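Local coordinates for protein 2-methyl-aconitate isomerase (Shewanella oneidensis, PDB 5K87) that isomerises 2-methyl-trans-aconitate to 2-methyl-cis-aconitate by base-catalysed proton abstraction, serving propionate breakdown through the 2-methylcitrate cycle, at residues 89-94 against 111-116; 146-151 against 183-188; 167-172 against 383-388. The protein carries 1 engineered substitution. All coordinates share one frame; numbering follows the deposited sequence.

Contact 1. Residues 89-94 against 111-116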
loop_
_atom_site.group_PDB
_atom_site.type_symbol
_atom_site.label_atom_id
_atom_site.label_comp_id
_atom_site.label_asym_id
_atom_site.label_seq_id
_atom_site.Cartn_x
_atom_site.Cartn_y
_atom_site.Cartn_z
ATOM N N VAL A 89 4.790 18.244 23.341
ATOM C CA VAL A 89 4.224 18.288 22.007
ATOM C C VAL A 89 2.788 17.791 22.067
ATOM O O VAL A 89 2.483 16.871 22.831
ATOM C CB VAL A 89 5.085 17.437 21.019
ATOM C CG1 VAL A 89 5.150 15.982 21.458
ATOM C CG2 VAL A 89 4.577 17.560 19.580
ATOM N N ASP A 90 1.903 18.415 21.294
ATOM C CA ASP A 90 0.528 17.947 21.132
ATOM C C ASP A 90 0.418 17.085 19.877
ATOM O O ASP A 90 0.932 17.446 18.806
ATOM C CB ASP A 90 -0.442 19.113 20.985
ATOM C CG ASP A 90 -0.703 19.846 22.280
ATOM O OD1 ASP A 90 -0.203 19.429 23.341
ATOM O OD2 ASP A 90 -1.444 20.851 22.222
ATOM N N TYR A 91 -0.307 15.981 20.005
ATOM C CA TYR A 91 -0.388 14.957 18.968
ATOM C C TYR A 91 -1.851 14.694 18.605
ATOM O O TYR A 91 -2.636 14.265 19.454
ATOM C CB TYR A 91 0.293 13.699 19.516
ATOM C CG TYR A 91 0.069 12.363 18.829
ATOM C CD1 TYR A 91 -0.249 12.261 17.475
ATOM C CD2 TYR A 91 0.197 11.184 19.555
ATOM C CE1 TYR A 91 -0.431 11.020 16.875
ATOM C CE2 TYR A 91 0.024 9.944 18.960
ATOM C CZ TYR A 91 -0.297 9.874 17.624
ATOM O OH TYR A 91 -0.481 8.651 17.020
ATOM N N LEU A 92 -2.198 14.963 17.344
ATOM C CA LEU A 92 -3.487 14.563 16.788
ATOM C C LEU A 92 -3.292 13.475 15.745
ATOM O O LEU A 92 -2.455 13.604 14.840
ATOM C CB LEU A 92 -4.216 15.738 16.142
ATOM C CG LEU A 92 -4.894 16.727 17.086
ATOM C CD1 LEU A 92 -5.379 17.941 16.301
ATOM C CD2 LEU A 92 -6.053 16.059 17.813
ATOM N N PHE A 93 -4.058 12.401 15.883
ATOM C CA PHE A 93 -4.060 11.310 14.928
ATOM C C PHE A 93 -5.358 11.308 14.141
ATOM O O PHE A 93 -6.451 11.331 14.730
ATOM C CB PHE A 93 -3.918 9.976 15.656
ATOM C CG PHE A 93 -4.114 8.794 14.767
ATOM C CD1 PHE A 93 -3.254 8.569 13.704
ATOM C CD2 PHE A 93 -5.160 7.913 14.971
ATOM C CE1 PHE A 93 -3.426 7.485 12.854
ATOM C CE2 PHE A 93 -5.332 6.824 14.123
ATOM C CZ PHE A 93 -4.464 6.617 13.066
ATOM N N GLY A 94 -5.249 11.268 12.819
ATOM C CA GLY A 94 -6.408 11.174 11.947
ATOM C C GLY A 94 -6.415 9.867 11.181
ATOM O O GLY A 94 -5.520 9.605 10.367
ATOM N N ASN A 111 1.068 2.718 17.481
ATOM C CA ASN A 111 2.264 2.415 16.707
ATOM C C ASN A 111 3.015 3.661 16.278
ATOM O O ASN A 111 4.245 3.665 16.242
ATOM C CB ASN A 111 1.937 1.546 15.503
ATOM C CG ASN A 111 1.925 0.080 15.855
ATOM O OD1 ASN A 111 2.952 -0.477 16.252
ATOM N ND2 ASN A 111 0.767 -0.561 15.733
ATOM N N LEU A 112 2.290 4.720 15.943
ATOM C CA LEU A 112 2.951 5.928 15.476
ATOM C C LEU A 112 3.534 6.770 16.611
ATOM O O LEU A 112 4.249 7.736 16.346
ATOM C CB LEU A 112 2.017 6.766 14.608
ATOM C CG LEU A 112 1.685 6.161 13.237
ATOM C CD1 LEU A 112 0.885 7.168 12.424
ATOM C CD2 LEU A 112 2.934 5.720 12.471
ATOM N N THR A 113 3.283 6.403 17.868
ATOM C CA THR A 113 3.779 7.193 18.989
ATOM C C THR A 113 5.312 7.364 18.992
ATOM O O THR A 113 5.821 8.445 19.265
ATOM C CB THR A 113 3.256 6.627 20.325
ATOM O OG1 THR A 113 1.848 6.893 20.428
ATOM C CG2 THR A 113 3.965 7.266 21.492
ATOM N N ALA A 114 6.053 6.303 18.683
ATOM C CA ALA A 114 7.511 6.427 18.593
ATOM C C ALA A 114 7.927 7.431 17.511
ATOM O O ALA A 114 8.877 8.198 17.676
ATOM C CB ALA A 114 8.143 5.069 18.314
ATOM N N ALA A 115 7.218 7.404 16.382
ATOM C CA ALA A 115 7.479 8.344 15.303
ATOM C C ALA A 115 7.103 9.770 15.697
ATOM O O ALA A 115 7.771 10.717 15.277
ATOM C CB ALA A 115 6.769 7.915 14.029
ATOM N N VAL A 116 6.062 9.935 16.509
ATOM C CA VAL A 116 5.708 11.248 17.031
ATOM C C VAL A 116 6.865 11.842 17.828
ATOM O O VAL A 116 7.221 13.004 17.652
ATOM C CB VAL A 116 4.437 11.162 17.906
ATOM C CG1 VAL A 116 4.257 12.422 18.734
ATOM C CG2 VAL A 116 3.220 10.893 17.031
#

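Contact 2. Residues 146-151 against 183-188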
loop_
_atom_site.group_PDB
_atom_site.type_symbol
_atom_site.label_atom_id
_atom_site.label_comp_id
_atom_site.label_asym_id
_atom_site.label_seq_id
_atom_site.Cartn_x
_atom_site.Cartn_y
_atom_site.Cartn_z
ATOM N N ILE A 146 -7.531 11.963 22.744
ATOM C CA ILE A 146 -8.116 11.275 23.894
ATOM C C ILE A 146 -7.767 11.921 25.241
ATOM O O ILE A 146 -8.277 11.495 26.285
ATOM C CB ILE A 146 -7.724 9.779 23.914
ATOM C CG1 ILE A 146 -6.226 9.610 24.156
ATOM C CG2 ILE A 146 -8.144 9.102 22.614
ATOM C CD1 ILE A 146 -5.781 8.160 24.304
ATOM N N GLY A 147 -6.930 12.950 25.232
ATOM C CA GLY A 147 -6.600 13.665 26.456
ATOM C C GLY A 147 -5.790 12.833 27.438
ATOM O O GLY A 147 -6.152 12.722 28.619
ATOM N N LYS A 148 -4.692 12.249 26.961
ATOM C CA LYS A 148 -3.841 11.383 27.775
ATOM C C LYS A 148 -2.369 11.703 27.550
ATOM O O LYS A 148 -1.993 12.189 26.479
ATOM C CB LYS A 148 -4.076 9.912 27.418
ATOM C CG LYS A 148 -5.424 9.354 27.838
ATOM C CD LYS A 148 -5.533 9.273 29.352
ATOM C CE LYS A 148 -6.815 8.579 29.788
ATOM N NZ LYS A 148 -6.962 8.612 31.270
ATOM N N THR A 149 -1.538 11.424 28.551
ATOM C CA THR A 149 -0.096 11.582 28.435
ATOM C C THR A 149 0.544 10.295 27.935
ATOM O O THR A 149 0.231 9.197 28.420
ATOM C CB THR A 149 0.523 11.893 29.803
ATOM O OG1 THR A 149 -0.030 13.116 30.307
ATOM C CG2 THR A 149 2.048 12.011 29.706
ATOM N N ILE A 150 1.435 10.424 26.953
ATOM C CA ILE A 150 2.237 9.292 26.502
ATOM C C ILE A 150 3.689 9.744 26.456
ATOM O O ILE A 150 3.971 10.866 26.058
ATOM C CB ILE A 150 1.793 8.798 25.127
ATOM C CG1 ILE A 150 0.322 8.395 25.159
ATOM C CG2 ILE A 150 2.669 7.652 24.687
ATOM C CD1 ILE A 150 -0.258 8.206 23.800
ATOM N N ILE A 151 4.604 8.897 26.912
ATOM C CA ILE A 151 6.021 9.231 26.933
ATOM C C ILE A 151 6.757 8.416 25.874
ATOM O O ILE A 151 6.515 7.214 25.733
ATOM C CB ILE A 151 6.631 8.900 28.305
ATOM C CG1 ILE A 151 5.830 9.555 29.439
ATOM C CG2 ILE A 151 8.091 9.292 28.351
ATOM C CD1 ILE A 151 5.813 11.064 29.403
ATOM N N PHE A 183 2.376 4.635 28.177
ATOM C CA PHE A 183 1.044 5.203 28.149
ATOM C C PHE A 183 0.626 5.413 29.593
ATOM O O PHE A 183 0.296 4.448 30.302
ATOM C CB PHE A 183 0.083 4.240 27.454
ATOM C CG PHE A 183 0.410 3.997 25.997
ATOM C CD1 PHE A 183 1.459 3.161 25.629
ATOM C CD2 PHE A 183 -0.351 4.583 24.996
ATOM C CE1 PHE A 183 1.743 2.928 24.280
ATOM C CE2 PHE A 183 -0.066 4.360 23.652
ATOM C CZ PHE A 183 0.977 3.532 23.294
ATOM N N MET A 184 0.655 6.662 30.048
ATOM C CA MET A 184 0.351 6.965 31.445
ATOM C C MET A 184 -1.148 6.940 31.707
ATOM O O MET A 184 -1.942 7.406 30.885
ATOM C CB MET A 184 0.900 8.341 31.814
ATOM C CG MET A 184 2.385 8.512 31.557
ATOM S SD MET A 184 3.434 7.287 32.363
ATOM C CE MET A 184 3.076 7.606 34.088
ATOM N N ASN A 185 -1.529 6.390 32.862
ATOM C CA ASN A 185 -2.922 6.408 33.322
ATOM C C ASN A 185 -3.917 6.090 32.199
ATOM O O ASN A 185 -4.788 6.903 31.886
ATOM C CB ASN A 185 -3.232 7.771 33.956
ATOM C CG ASN A 185 -4.621 7.842 34.565
ATOM O OD1 ASN A 185 -5.120 6.866 35.125
ATOM N ND2 ASN A 185 -5.259 9.005 34.449
ATOM N N PRO A 186 -3.768 4.917 31.559
ATOM C CA PRO A 186 -4.516 4.668 30.322
ATOM C C PRO A 186 -6.030 4.487 30.482
ATOM O O PRO A 186 -6.741 4.678 29.497
ATOM C CB PRO A 186 -3.873 3.384 29.780
ATOM C CG PRO A 186 -3.325 2.706 30.988
ATOM C CD PRO A 186 -2.843 3.812 31.870
ATOM N N ALA A 187 -6.526 4.124 31.661
ATOM C CA ALA A 187 -7.976 3.984 31.828
ATOM C C ALA A 187 -8.699 5.294 31.526
ATOM O O ALA A 187 -8.281 6.355 31.980
ATOM C CB ALA A 187 -8.311 3.515 33.232
ATOM N N ALA A 188 -9.776 5.224 30.749
ATOM C CA ALA A 188 -10.552 6.419 30.429
ATOM C C ALA A 188 -11.190 6.988 31.692
ATOM O O ALA A 188 -11.430 6.259 32.654
ATOM C CB ALA A 188 -11.612 6.099 29.396
HETATM O O HOH W 1 -1.886 7.204 28.066
HETATM O O HOH W 2 -2.503 10.191 30.946
#

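Contact 3. Residues 167-172 against 383-388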
loop_
_atom_site.group_PDB
_atom_site.type_symbol
_atom_site.label_atom_id
_atom_site.label_comp_id
_atom_site.label_asym_id
_atom_site.label_seq_id
_atom_site.Cartn_x
_atom_site.Cartn_y
_atom_site.Cartn_z
ATOM N N PHE A 167 17.279 -3.268 17.069
ATOM C CA PHE A 167 16.068 -3.717 17.742
ATOM C C PHE A 167 15.023 -4.187 16.740
ATOM O O PHE A 167 14.687 -3.468 15.798
ATOM C CB PHE A 167 15.481 -2.611 18.613
ATOM C CG PHE A 167 14.369 -3.076 19.496
ATOM C CD1 PHE A 167 14.639 -3.876 20.595
ATOM C CD2 PHE A 167 13.057 -2.727 19.235
ATOM C CE1 PHE A 167 13.618 -4.317 21.420
ATOM C CE2 PHE A 167 12.037 -3.160 20.071
ATOM C CZ PHE A 167 12.320 -3.960 21.152
ATOM N N GLU A 168 14.512 -5.393 16.952
ATOM C CA GLU A 168 13.547 -5.975 16.030
ATOM C C GLU A 168 12.152 -6.039 16.652
ATOM O O GLU A 168 12.003 -6.316 17.846
ATOM C CB GLU A 168 14.002 -7.366 15.575
ATOM C CG GLU A 168 15.445 -7.400 15.083
ATOM C CD GLU A 168 15.651 -8.322 13.898
ATOM O OE1 GLU A 168 16.791 -8.380 13.389
ATOM O OE2 GLU A 168 14.681 -8.983 13.472
ATOM N N LEU A 169 11.141 -5.755 15.832
ATOM C CA LEU A 169 9.738 -5.884 16.213
ATOM C C LEU A 169 9.121 -6.866 15.239
ATOM O O LEU A 169 9.356 -6.746 14.035
ATOM C CB LEU A 169 8.976 -4.563 16.018
ATOM C CG LEU A 169 9.427 -3.145 16.356
ATOM C CD1 LEU A 169 8.313 -2.158 16.047
ATOM C CD2 LEU A 169 9.778 -3.045 17.792
ATOM N N ASP A 170 8.310 -7.800 15.732
ATOM C CA ASP A 170 7.568 -8.676 14.843
ATOM C C ASP A 170 6.543 -7.855 14.074
ATOM O O ASP A 170 5.742 -7.115 14.653
ATOM C CB ASP A 170 6.901 -9.818 15.617
ATOM C CG ASP A 170 7.893 -10.877 16.075
ATOM O OD1 ASP A 170 9.059 -10.850 15.626
ATOM O OD2 ASP A 170 7.505 -11.750 16.880
ATOM N N GLY A 171 6.593 -7.970 12.753
ATOM C CA GLY A 171 5.791 -7.138 11.877
ATOM C C GLY A 171 6.579 -6.004 11.244
ATOM O O GLY A 171 6.054 -5.309 10.374
ATOM N N VAL A 172 7.817 -5.795 11.693
ATOM C CA VAL A 172 8.692 -4.800 11.081
ATOM C C VAL A 172 9.864 -5.512 10.464
ATOM O O VAL A 172 10.642 -6.212 11.136
ATOM C CB VAL A 172 9.173 -3.725 12.054
ATOM C CG1 VAL A 172 10.169 -2.789 11.356
ATOM C CG2 VAL A 172 7.985 -2.935 12.577
ATOM N N SER A 383 7.839 -1.487 23.749
ATOM C CA SER A 383 8.874 -0.938 22.889
ATOM C C SER A 383 8.447 -0.998 21.439
ATOM O O SER A 383 7.854 -1.984 20.989
ATOM C CB SER A 383 10.176 -1.696 23.080
ATOM O OG SER A 383 10.702 -1.425 24.367
ATOM N N ARG A 384 8.756 0.069 20.714
ATOM C CA ARG A 384 8.524 0.132 19.281
ATOM C C ARG A 384 9.817 0.651 18.640
ATOM O O ARG A 384 10.893 0.539 19.238
ATOM C CB ARG A 384 7.300 1.019 18.992
ATOM C CG ARG A 384 5.987 0.547 19.653
ATOM C CD ARG A 384 5.222 -0.502 18.835
ATOM N NE ARG A 384 5.751 -1.856 18.969
ATOM C CZ ARG A 384 5.267 -2.902 18.310
ATOM N NH1 ARG A 384 5.775 -4.108 18.501
ATOM N NH2 ARG A 384 4.279 -2.740 17.438
ATOM N N SER A 385 9.723 1.165 17.418
ATOM C CA SER A 385 10.842 1.794 16.718
ATOM C C SER A 385 10.205 2.674 15.661
ATOM O O SER A 385 8.991 2.573 15.420
ATOM C CB SER A 385 11.757 0.754 16.075
ATOM O OG SER A 385 11.116 0.074 14.999
ATOM N N ALA A 386 11.002 3.537 15.034
ATOM C CA ALA A 386 10.488 4.428 14.003
ATOM C C ALA A 386 11.584 4.854 13.066
ATOM O O ALA A 386 12.757 4.877 13.434
ATOM C CB ALA A 386 9.877 5.659 14.638
ATOM N N ARG A 387 11.206 5.233 11.854
ATOM C CA ARG A 387 12.162 5.831 10.938
ATOM C C ARG A 387 11.463 6.650 9.874
ATOM O O ARG A 387 10.332 6.349 9.465
ATOM C CB ARG A 387 13.082 4.780 10.305
ATOM C CG ARG A 387 12.357 3.662 9.604
ATOM C CD ARG A 387 13.304 2.632 8.968
ATOM N NE ARG A 387 13.941 3.174 7.778
ATOM C CZ ARG A 387 13.625 2.894 6.511
ATOM N NH1 ARG A 387 14.294 3.515 5.569
ATOM N NH2 ARG A 387 12.691 2.015 6.174
ATOM N N VAL A 388 12.152 7.681 9.418
ATOM C CA VAL A 388 11.720 8.436 8.272
ATOM C C VAL A 388 11.918 7.626 6.998
ATOM O O VAL A 388 13.007 7.072 6.749
ATOM C CB VAL A 388 12.512 9.736 8.181
ATOM C CG1 VAL A 388 12.201 10.466 6.873
ATOM C CG2 VAL A 388 12.215 10.609 9.382
HETATM O O HOH W 3 12.317 -2.378 14.666
HETATM O O HOH W 4 4.769 -6.461 17.181
#

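Contact 1. Residues 89-94 against 111-116
Apolar strand-on-helix packing joins residues 89-94, on strand 89-96, to residues 111-116, which enter helix 113-122, and its centre is Val-116 seated on the ring of Tyr-91. The evidence for a CH-pi contact is direct: Val-116 CG2 lies 3.5 Å from the centroid of the Tyr-91 ring and only 7° off the ring normal. The ring is met squarely over its middle; Tyr-91 CE1 is 3.7 Å from Val-116 CG2, and the other ring carbons lie at nearly the same range. Rotation of Val-116 about CA-CB puts CG1 opposite its own nitrogen (chi1 165°), which leaves CG2 as the methyl lowered onto the ring. The hydroxyl end reaches past the valine toward Leu-112, with Tyr-91 OH 4.0 Å from Leu-112 CB. That oxygen is satisfied by a hydrogen bond to the backbone O of Cys-109, so the phenol is held at both its face and its tip. Two residues further along the strand, Phe-93 CE1 comes 4.3 Å from Leu-112 CD1, a looser and oblique approach. Leu-112 and Val-116 can serve the same strand because they are four residues apart, with Val-116 N bonded to Leu-112 O at 2.9 Å. Cys-109, inferred to be a catalytic proton donor or acceptor, and Asn-111, whose backbone N bonds to a malonate ion, place residues 111-116 beside the substrate pocket. Strand 89-96 runs between strands 75-81 and 135-143, while Phe-28 of strand 24-30 and Ile-141 of strand 135-143 also pack on Val-116.

Contact 2. Residues 146-151 against 183-188
Lys-148 reaches across from the start of strand 148-157 to the loop that follows strand 179-184, where its ammonium meets the backbone oxygens of Asn-185 and Ala-187. From CB the chain turns about the CB-CG bond (chi2 -68°), then continues extended. CD is the first atom close to the loop, 3.5 Å from Asn-185 O; CE sits between the two acceptors, and NZ completes the grip. The bond from Lys-148 NZ to Ala-187 O is 2.7 Å long, its donor above the carbonyl plane; that to Asn-185 O is 2.8 Å and almost in line with the carbonyl, at a C=O...N angle of 175°. A long, weak ion pair with Asp-189 adds to this. With an alanine here, the carbonyls of Asn-185 and Ala-187 would probably lose their shared donor and the loop would be freer to shift.

Gly-147 and Lys-148 together face Gln-143 in a G1 beta bulge, which begins the antiparallel strand 148-157 after strand 135-143. On its other edge this strand meets strand 179-184, with Ile-150 and Phe-183 as a non-hydrogen-bonded pair. Their side chains lie alongside each other: Ile-150 CD1 touches Phe-183 CD2 at 3.8 Å, and Ile-150 CG2 stands over one face of the ring. Beyond this pair the strands separate. Met-184 N still donates to Thr-149 O at 3.0 Å, with an N-H...O angle of 147°, but two waters fill in: one donates to both Thr-149 O and Met-184 O, and the other accepts from Thr-149 N and donates to Met-184 O. On the face away from Phe-183, Met-184 CG lies 4.0 Å from Thr-149 CG2 and 4.2 Å from Ile-151 CG1.

Contact 3. Residues 167-172 against 383-388
Ser-385 OG is gripped by a hydrogen bond with Arg-20 and by a water 2.8 Å away, and Leu-169 CD1 packs against it at 3.7 Å. The water donates to Phe-167 O, a first bridge between the loop 167-172 and the strand. Leu-169 is the wedge of this contact, and its two methyls divide the work. CD2 presses on the strand backbone, 3.7 Å from Arg-384 CA, whereas CD1 also lies over the centre of the Arg-384 guanidinium, 3.8 Å above its plane. That flat group is fixed from its own side: the chain curls back through chi2 -85° and chi3 80°, and NE donates to Ser-383 O at 2.9 Å, almost straight at 168°. A second water joins Arg-384 NH1 to Asp-170 O within the type II turn from Leu-169 to Val-172. NH2 bonds to the side chain of the substrate-binding Asn-111, making Arg-384 a second-shell residue of the pocket. At the start of the loop, Phe-167 CZ touches Ser-383 CB at 3.7 Å. Strand 374-391 here passes strand 179-184 at Arg-384 and strand 12-21 at Arg-387, with Ala-386 packed on helix 113-122; on the dimer side, Gly-171 N bonds to Tyr-59 of the second subunit and Arg-387 forms a salt bridge with its Asp-64.

Contacts 1 and 3 are buried, and they meet where Asn-111 reaches Arg-384; strand 89-96 packs on helix 113-122 within contact 1, and Ala-386 of the contact 3 strand touches that helix too. Contact 2 is only partly buried, and meets contact 1 by packing of Thr-113 on Ile-150. Their chemistry follows this placement: contact 1 is nearly all apolar, contact 3 mixes a leucine wedge with water bridges beside the dimer interface, and contact 2 depends on a lysine ammonium bonded to loop carbonyls, one strand-to-strand bond and two waters. Contacts 2 and 3 stay about 7 Å apart at their nearest atoms, yet neighbouring strands 179-184 and 374-391 carry one segment of each.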